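Local coordinates for protein 4-oxalocrotonate decarboxylase NahK (Pseudomonas putida, PDB 5D2J) that catalyses the decarboxylation of (3E)-2-oxohex-3-enedioate to 2-oxopent-4-enoate and carbon dioxide, a step in the breakdown of aromatic hydrocarbons, at residues K34-F39 and K157-S162; I113-S118 and V256-L261. The protein carries 1 engineered substitution. All blocks are in the same frame, centred on the assembly; numbering follows the deposited sequence.

How the contacts relate
The two contacts illustrate how a metal-centred pocket is built from parts that do not touch one another. They lie on opposite sides of the chain's centre, with their centres 31 Å apart and their nearest atoms about 10 Å apart, and their segments alternate along the sequence. Contact 2 carries Glu-114 and Glu-116, which bind the magnesium ion that holds one carboxylate of hexanedioic acid. Contact 1 approaches the same ligand through Phe-158, whose side chain is about 4 Å from the diacid and about 12 Å from the magnesium. The bound molecule spans from the metal at strand 112-121 to the residue just before the cap of helix 160-165, whose ring lies by its far carboxylate.

Contact 1. Residues K34-F39 and K157-S162; sequences KVTNDF and KFDPIS. Engineered in segment 157-162: Pro-160 (natural residue Leu).
Lys-157 presents its backbone carbonyl to the base of Lys-34, with Lys-157 O lying 3.7 Å from Lys-34 CB, and a water that takes the Lys-34 N-H reaches the same carbonyl by a weak bond. At Phe-158 it is the backbone that is met: Lys-34 CD runs alongside its CA at 3.8 Å, while its ring turns to the bound hexanedioic acid. Asp-159 OD2 accepts a short bond of 2.5 Å from Thr-36 OG1, arriving on the syn side and 19° out of the carboxylate plane. The Lys-34 and Asp-159 side chains cross at about a right angle. A bend at the end of the lysine chain (chi4 61°) brings Lys-34 NZ to Asn-37 OD1 at 2.6 Å. The same nitrogen donates to Thr-36 OG1 and makes a long salt bridge, 3.7 Å, from NZ to Asp-159 OD2. The engineered Pro-160 begins the helix and rests on Phe-44. Ile-161 CG2 meets the methyl CG2 of Thr-36. Ser-162 gives Asp-159 OD1 two bonds, from its N at 2.9 Å, nearly along the C-O axis, and from OG at 2.8 Å, above the carboxylate plane; its OG also takes a weak bond from Thr-36 N. The carboxylate is therefore gripped at both oxygens. This is a helix N-cap whose aspartate also ties helix 160-165 to the loop between helices 12-27 and 44-60, beside the ligand pocket.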
loop_
_atom_site.group_PDB
_atom_site.type_symbol
_atom_site.label_atom_id
_atom_site.label_comp_id
_atom_site.label_asym_id
_atom_site.label_seq_id
_atom_site.Cartn_x
_atom_site.Cartn_y
_atom_site.Cartn_z
ATOM N N LYS A 34 -7.795 12.703 13.279
ATOM C CA LYS A 34 -6.907 11.572 13.554
ATOM C C LYS A 34 -7.287 10.915 14.879
ATOM O O LYS A 34 -7.485 11.593 15.893
ATOM C CB LYS A 34 -5.417 11.956 13.480
ATOM C CG LYS A 34 -4.876 12.787 14.621
ATOM C CD LYS A 34 -3.389 13.060 14.426
ATOM C CE LYS A 34 -2.845 14.010 15.489
ATOM N NZ LYS A 34 -2.981 13.455 16.869
ATOM N N VAL A 35 -7.410 9.595 14.860
ATOM C CA VAL A 35 -8.023 8.883 15.984
ATOM C C VAL A 35 -7.224 8.980 17.278
ATOM O O VAL A 35 -7.782 8.839 18.364
ATOM C CB VAL A 35 -8.352 7.410 15.635
ATOM C CG1 VAL A 35 -9.471 7.360 14.606
ATOM C CG2 VAL A 35 -7.112 6.664 15.128
ATOM N N THR A 36 -5.928 9.247 17.163
ATOM C CA THR A 36 -5.085 9.423 18.343
ATOM C C THR A 36 -5.380 10.727 19.086
ATOM O O THR A 36 -4.861 10.960 20.178
ATOM C CB THR A 36 -3.589 9.349 17.994
ATOM O OG1 THR A 36 -3.303 10.258 16.925
ATOM C CG2 THR A 36 -3.223 7.940 17.559
ATOM N N ASN A 37 -6.205 11.587 18.497
ATOM C CA ASN A 37 -6.680 12.760 19.224
ATOM C C ASN A 37 -7.610 12.332 20.351
ATOM O O ASN A 37 -7.627 12.933 21.426
ATOM C CB ASN A 37 -7.411 13.729 18.289
ATOM C CG ASN A 37 -6.466 14.608 17.496
ATOM O OD1 ASN A 37 -5.245 14.533 17.647
ATOM N ND2 ASN A 37 -7.030 15.449 16.637
ATOM N N ASP A 38 -8.388 11.289 20.093
ATOM C CA ASP A 38 -9.336 10.781 21.074
ATOM C C ASP A 38 -8.724 9.666 21.926
ATOM O O ASP A 38 -9.133 9.454 23.073
ATOM C CB ASP A 38 -10.620 10.311 20.380
ATOM C CG ASP A 38 -11.639 11.432 20.210
ATOM O OD1 ASP A 38 -11.305 12.597 20.516
ATOM O OD2 ASP A 38 -12.769 11.148 19.761
ATOM N N PHE A 39 -7.738 8.970 21.361
ATOM C CA PHE A 39 -7.004 7.930 22.076
ATOM C C PHE A 39 -5.494 8.162 21.984
ATOM O O PHE A 39 -4.806 7.463 21.238
ATOM C CB PHE A 39 -7.347 6.549 21.505
ATOM C CG PHE A 39 -8.806 6.198 21.599
ATOM C CD1 PHE A 39 -9.322 5.636 22.757
ATOM C CD2 PHE A 39 -9.659 6.430 20.528
ATOM C CE1 PHE A 39 -10.664 5.315 22.854
ATOM C CE2 PHE A 39 -11.003 6.107 20.612
ATOM C CZ PHE A 39 -11.507 5.550 21.777
ATOM N N LYS A 157 -3.492 15.562 8.065
ATOM C CA LYS A 157 -3.137 15.819 9.457
ATOM C C LYS A 157 -3.208 14.525 10.255
ATOM O O LYS A 157 -4.232 14.239 10.881
ATOM C CB LYS A 157 -4.102 16.825 10.092
ATOM C CG LYS A 157 -4.046 18.232 9.533
ATOM C CD LYS A 157 -4.519 19.237 10.590
ATOM C CE LYS A 157 -5.334 20.371 9.985
ATOM N NZ LYS A 157 -4.561 21.125 8.961
ATOM N N PHE A 158 -2.124 13.752 10.253
ATOM C CA PHE A 158 -2.132 12.461 10.931
ATOM C C PHE A 158 -0.829 12.099 11.671
ATOM O O PHE A 158 0.040 12.949 11.871
ATOM C CB PHE A 158 -2.528 11.354 9.948
ATOM C CG PHE A 158 -1.775 11.381 8.643
ATOM C CD1 PHE A 158 -0.386 11.437 8.616
ATOM C CD2 PHE A 158 -2.462 11.304 7.438
ATOM C CE1 PHE A 158 0.302 11.444 7.414
ATOM C CE2 PHE A 158 -1.782 11.305 6.231
ATOM C CZ PHE A 158 -0.397 11.378 6.218
ATOM N N ASP A 159 -0.728 10.840 12.101
ATOM C CA ASP A 159 0.503 10.274 12.664
ATOM C C ASP A 159 0.559 8.800 12.234
ATOM O O ASP A 159 -0.431 8.293 11.720
ATOM C CB ASP A 159 0.574 10.482 14.193
ATOM C CG ASP A 159 -0.645 9.948 14.941
ATOM O OD1 ASP A 159 -1.266 8.970 14.499
ATOM O OD2 ASP A 159 -0.968 10.507 16.013
ATOM N N PRO A 160 1.711 8.108 12.400
ATOM C CA PRO A 160 1.771 6.754 11.819
ATOM C C PRO A 160 0.802 5.754 12.451
ATOM O O PRO A 160 0.323 4.852 11.765
ATOM C CB PRO A 160 3.219 6.318 12.087
ATOM C CG PRO A 160 3.650 7.135 13.249
ATOM C CD PRO A 160 2.981 8.470 13.055
ATOM N N ILE A 161 0.526 5.905 13.741
ATOM C CA ILE A 161 -0.437 5.025 14.410
ATOM C C ILE A 161 -1.842 5.182 13.808
ATOM O O ILE A 161 -2.490 4.191 13.459
ATOM C CB ILE A 161 -0.399 5.226 15.938
ATOM C CG1 ILE A 161 0.906 4.642 16.486
ATOM C CG2 ILE A 161 -1.600 4.581 16.622
ATOM C CD1 ILE A 161 1.174 4.964 17.936
ATOM N N SER A 162 -2.291 6.423 13.648
ATOM C CA SER A 162 -3.566 6.679 12.988
ATOM C C SER A 162 -3.564 6.129 11.564
ATOM O O SER A 162 -4.555 5.564 11.100
ATOM C CB SER A 162 -3.879 8.178 12.978
ATOM O OG SER A 162 -4.032 8.687 14.291
HETATM O O HOH W 1 -6.775 15.553 12.873
#

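Contact 2. Residues I113-S118 and V256-L261; sequences IEAEIS and VRYQGL. With MG (magnesium ion), chain C; 0L1 (hexanedioic acid), chain E.
Tyr-258 reaches across to strand 112-121 with its phenol, and OH donates to the backbone carbonyl Glu-116 O at 2.7 Å. The C=O...O angle is 140°, with the donor slightly tilted from the carbonyl plane, and the carbonyl oxygen lies at the edge of the ring. A phenylalanine in its place would probably leave Glu-116 O without this donor and the ring freer to shift against the strand. Apolar contacts flank the bond. Ala-115 CB meets Val-256 CG1 at 3.7 Å, a chi1 of -173° pointing CG1 away from the backbone N and out to the alanine methyl, and Ile-117 CD1 approaches Tyr-258 CE2 obliquely at 4.4 Å. Val-192 of strand 191-196 touches Ala-115, Val-256 and Tyr-258 alike. Metal bonds occupy the other face of strand 112-121, where extended side chains carry Glu-114 OE1 to 2.2 Å and Glu-116 OE2 to 2.1 Å from the magnesium. Hexanedioic acid O2, two waters and Glu-147 complete six ligands. One water also donates to O1 of the diacid at 2.6 Å, and the other to Glu-116 OE1. The axes of 113-118 and 256-258 pass 9.0 Å apart, their directions 26° from parallel; side chains join two stacked sheets. A divalent metal held by acidic side chains, here two glutamates on a strand packed by its opposite face against a second sheet and a third from strand 139-149, is characteristic of the fumarylacetoacetate hydrolase fold.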
loop_
_atom_site.group_PDB
_atom_site.type_symbol
_atom_site.label_atom_id
_atom_site.label_comp_id
_atom_site.label_asym_id
_atom_site.label_seq_id
_atom_site.Cartn_x
_atom_site.Cartn_y
_atom_site.Cartn_z
ATOM N N ILE A 113 -1.291 9.699 -6.415
ATOM C CA ILE A 113 -0.794 8.458 -6.994
ATOM C C ILE A 113 0.716 8.297 -6.783
ATOM O O ILE A 113 1.436 9.284 -6.699
ATOM C CB ILE A 113 -1.129 8.363 -8.487
ATOM C CG1 ILE A 113 -0.562 9.574 -9.225
ATOM C CG2 ILE A 113 -2.643 8.275 -8.686
ATOM C CD1 ILE A 113 -0.689 9.461 -10.720
ATOM N N GLU A 114 1.159 7.044 -6.679
ATOM C CA GLU A 114 2.566 6.674 -6.499
ATOM C C GLU A 114 2.813 5.530 -7.456
ATOM O O GLU A 114 1.990 4.617 -7.539
ATOM C CB GLU A 114 2.814 6.059 -5.117
ATOM C CG GLU A 114 2.432 6.840 -3.889
ATOM C CD GLU A 114 2.747 6.055 -2.617
ATOM O OE1 GLU A 114 2.032 5.061 -2.308
ATOM O OE2 GLU A 114 3.724 6.421 -1.934
ATOM N N ALA A 115 3.956 5.531 -8.136
ATOM C CA ALA A 115 4.333 4.361 -8.944
ATOM C C ALA A 115 5.082 3.346 -8.081
ATOM O O ALA A 115 5.920 3.727 -7.265
ATOM C CB ALA A 115 5.187 4.779 -10.111
ATOM N N GLU A 116 4.761 2.060 -8.233
ATOM C CA GLU A 116 5.379 1.012 -7.428
ATOM C C GLU A 116 5.630 -0.207 -8.300
ATOM O O GLU A 116 5.203 -0.247 -9.461
ATOM C CB GLU A 116 4.477 0.631 -6.241
ATOM C CG GLU A 116 3.878 1.838 -5.520
ATOM C CD GLU A 116 3.404 1.546 -4.108
ATOM O OE1 GLU A 116 3.582 0.408 -3.626
ATOM O OE2 GLU A 116 2.867 2.479 -3.469
ATOM N N ILE A 117 6.328 -1.199 -7.749
ATOM C CA ILE A 117 6.442 -2.494 -8.414
ATOM C C ILE A 117 5.890 -3.532 -7.449
ATOM O O ILE A 117 6.161 -3.481 -6.243
ATOM C CB ILE A 117 7.899 -2.813 -8.890
ATOM C CG1 ILE A 117 7.914 -4.050 -9.798
ATOM C CG2 ILE A 117 8.874 -2.969 -7.711
ATOM C CD1 ILE A 117 7.209 -3.827 -11.138
ATOM N N SER A 118 5.048 -4.427 -7.958
ATOM C CA SER A 118 4.432 -5.437 -7.114
ATOM C C SER A 118 5.015 -6.792 -7.472
ATOM O O SER A 118 5.609 -6.957 -8.543
ATOM C CB SER A 118 2.920 -5.460 -7.330
ATOM O OG SER A 118 2.335 -4.226 -6.939
ATOM N N VAL A 256 2.439 5.742 -16.651
ATOM C CA VAL A 256 3.697 5.474 -15.966
ATOM C C VAL A 256 4.508 4.441 -16.745
ATOM O O VAL A 256 4.047 3.324 -16.981
ATOM C CB VAL A 256 3.469 5.006 -14.518
ATOM C CG1 VAL A 256 4.802 4.898 -13.799
ATOM C CG2 VAL A 256 2.556 5.989 -13.790
ATOM N N ARG A 257 5.714 4.821 -17.145
ATOM C CA ARG A 257 6.551 3.956 -17.969
ATOM C C ARG A 257 7.553 3.212 -17.103
ATOM O O ARG A 257 8.268 3.814 -16.299
ATOM C CB ARG A 257 7.272 4.780 -19.037
ATOM C CG ARG A 257 6.330 5.673 -19.833
ATOM C CD ARG A 257 7.039 6.380 -20.979
ATOM N NE ARG A 257 6.155 7.365 -21.593
ATOM C CZ ARG A 257 5.181 7.061 -22.444
ATOM N NH1 ARG A 257 4.976 5.797 -22.796
ATOM N NH2 ARG A 257 4.412 8.019 -22.943
ATOM N N TYR A 258 7.580 1.895 -17.266
ATOM C CA TYR A 258 8.471 1.029 -16.513
ATOM C C TYR A 258 9.521 0.490 -17.454
ATOM O O TYR A 258 9.189 -0.131 -18.460
ATOM C CB TYR A 258 7.678 -0.124 -15.888
ATOM C CG TYR A 258 6.807 0.296 -14.722
ATOM C CD1 TYR A 258 5.630 1.015 -14.923
ATOM C CD2 TYR A 258 7.165 -0.029 -13.419
ATOM C CE1 TYR A 258 4.845 1.401 -13.854
ATOM C CE2 TYR A 258 6.385 0.351 -12.345
ATOM C CZ TYR A 258 5.230 1.067 -12.562
ATOM O OH TYR A 258 4.454 1.443 -11.480
ATOM N N GLN A 259 10.785 0.755 -17.131
ATOM C CA GLN A 259 11.915 0.338 -17.959
ATOM C C GLN A 259 11.813 -1.137 -18.345
ATOM O O GLN A 259 11.845 -2.027 -17.480
ATOM C CB GLN A 259 13.224 0.624 -17.219
ATOM C CG GLN A 259 14.492 0.324 -18.006
ATOM C CD GLN A 259 15.681 0.194 -17.093
ATOM O OE1 GLN A 259 15.521 0.043 -15.881
ATOM N NE2 GLN A 259 16.881 0.239 -17.660
ATOM N N GLY A 260 11.655 -1.388 -19.645
ATOM C CA GLY A 260 11.586 -2.744 -20.169
ATOM C C GLY A 260 10.299 -3.501 -19.880
ATOM O O GLY A 260 10.179 -4.680 -20.226
ATOM N N LEU A 261 9.334 -2.834 -19.254
ATOM C CA LEU A 261 8.090 -3.496 -18.861
ATOM C C LEU A 261 6.827 -2.755 -19.298
ATOM O O LEU A 261 5.757 -2.949 -18.711
ATOM C CB LEU A 261 8.047 -3.729 -17.341
ATOM C CG LEU A 261 9.068 -4.703 -16.745
ATOM C CD1 LEU A 261 8.943 -4.721 -15.225
ATOM C CD2 LEU A 261 8.894 -6.106 -17.304
HETATM MG MG MG C . 2.159 3.008 -1.598
HETATM O O1 0L1 E . 3.293 4.568 1.430
HETATM C C2 0L1 E . 2.075 4.234 1.426
HETATM O O2 0L1 E . 1.608 3.593 0.444
HETATM C C3 0L1 E . 1.181 4.598 2.596
HETATM C C4 0L1 E . 1.273 6.085 2.884
HETATM C C5 0L1 E . 0.293 6.435 3.982
HETATM C C6 0L1 E . 0.456 7.878 4.419
HETATM C C7 0L1 E . -0.122 8.833 3.394
HETATM O O4 0L1 E . -1.354 8.801 3.128
HETATM O O3 0L1 E . 0.619 9.680 2.816
HETATM O O HOH W 2 4.070 3.691 -0.855
HETATM O O HOH W 3 2.577 0.911 -1.200
#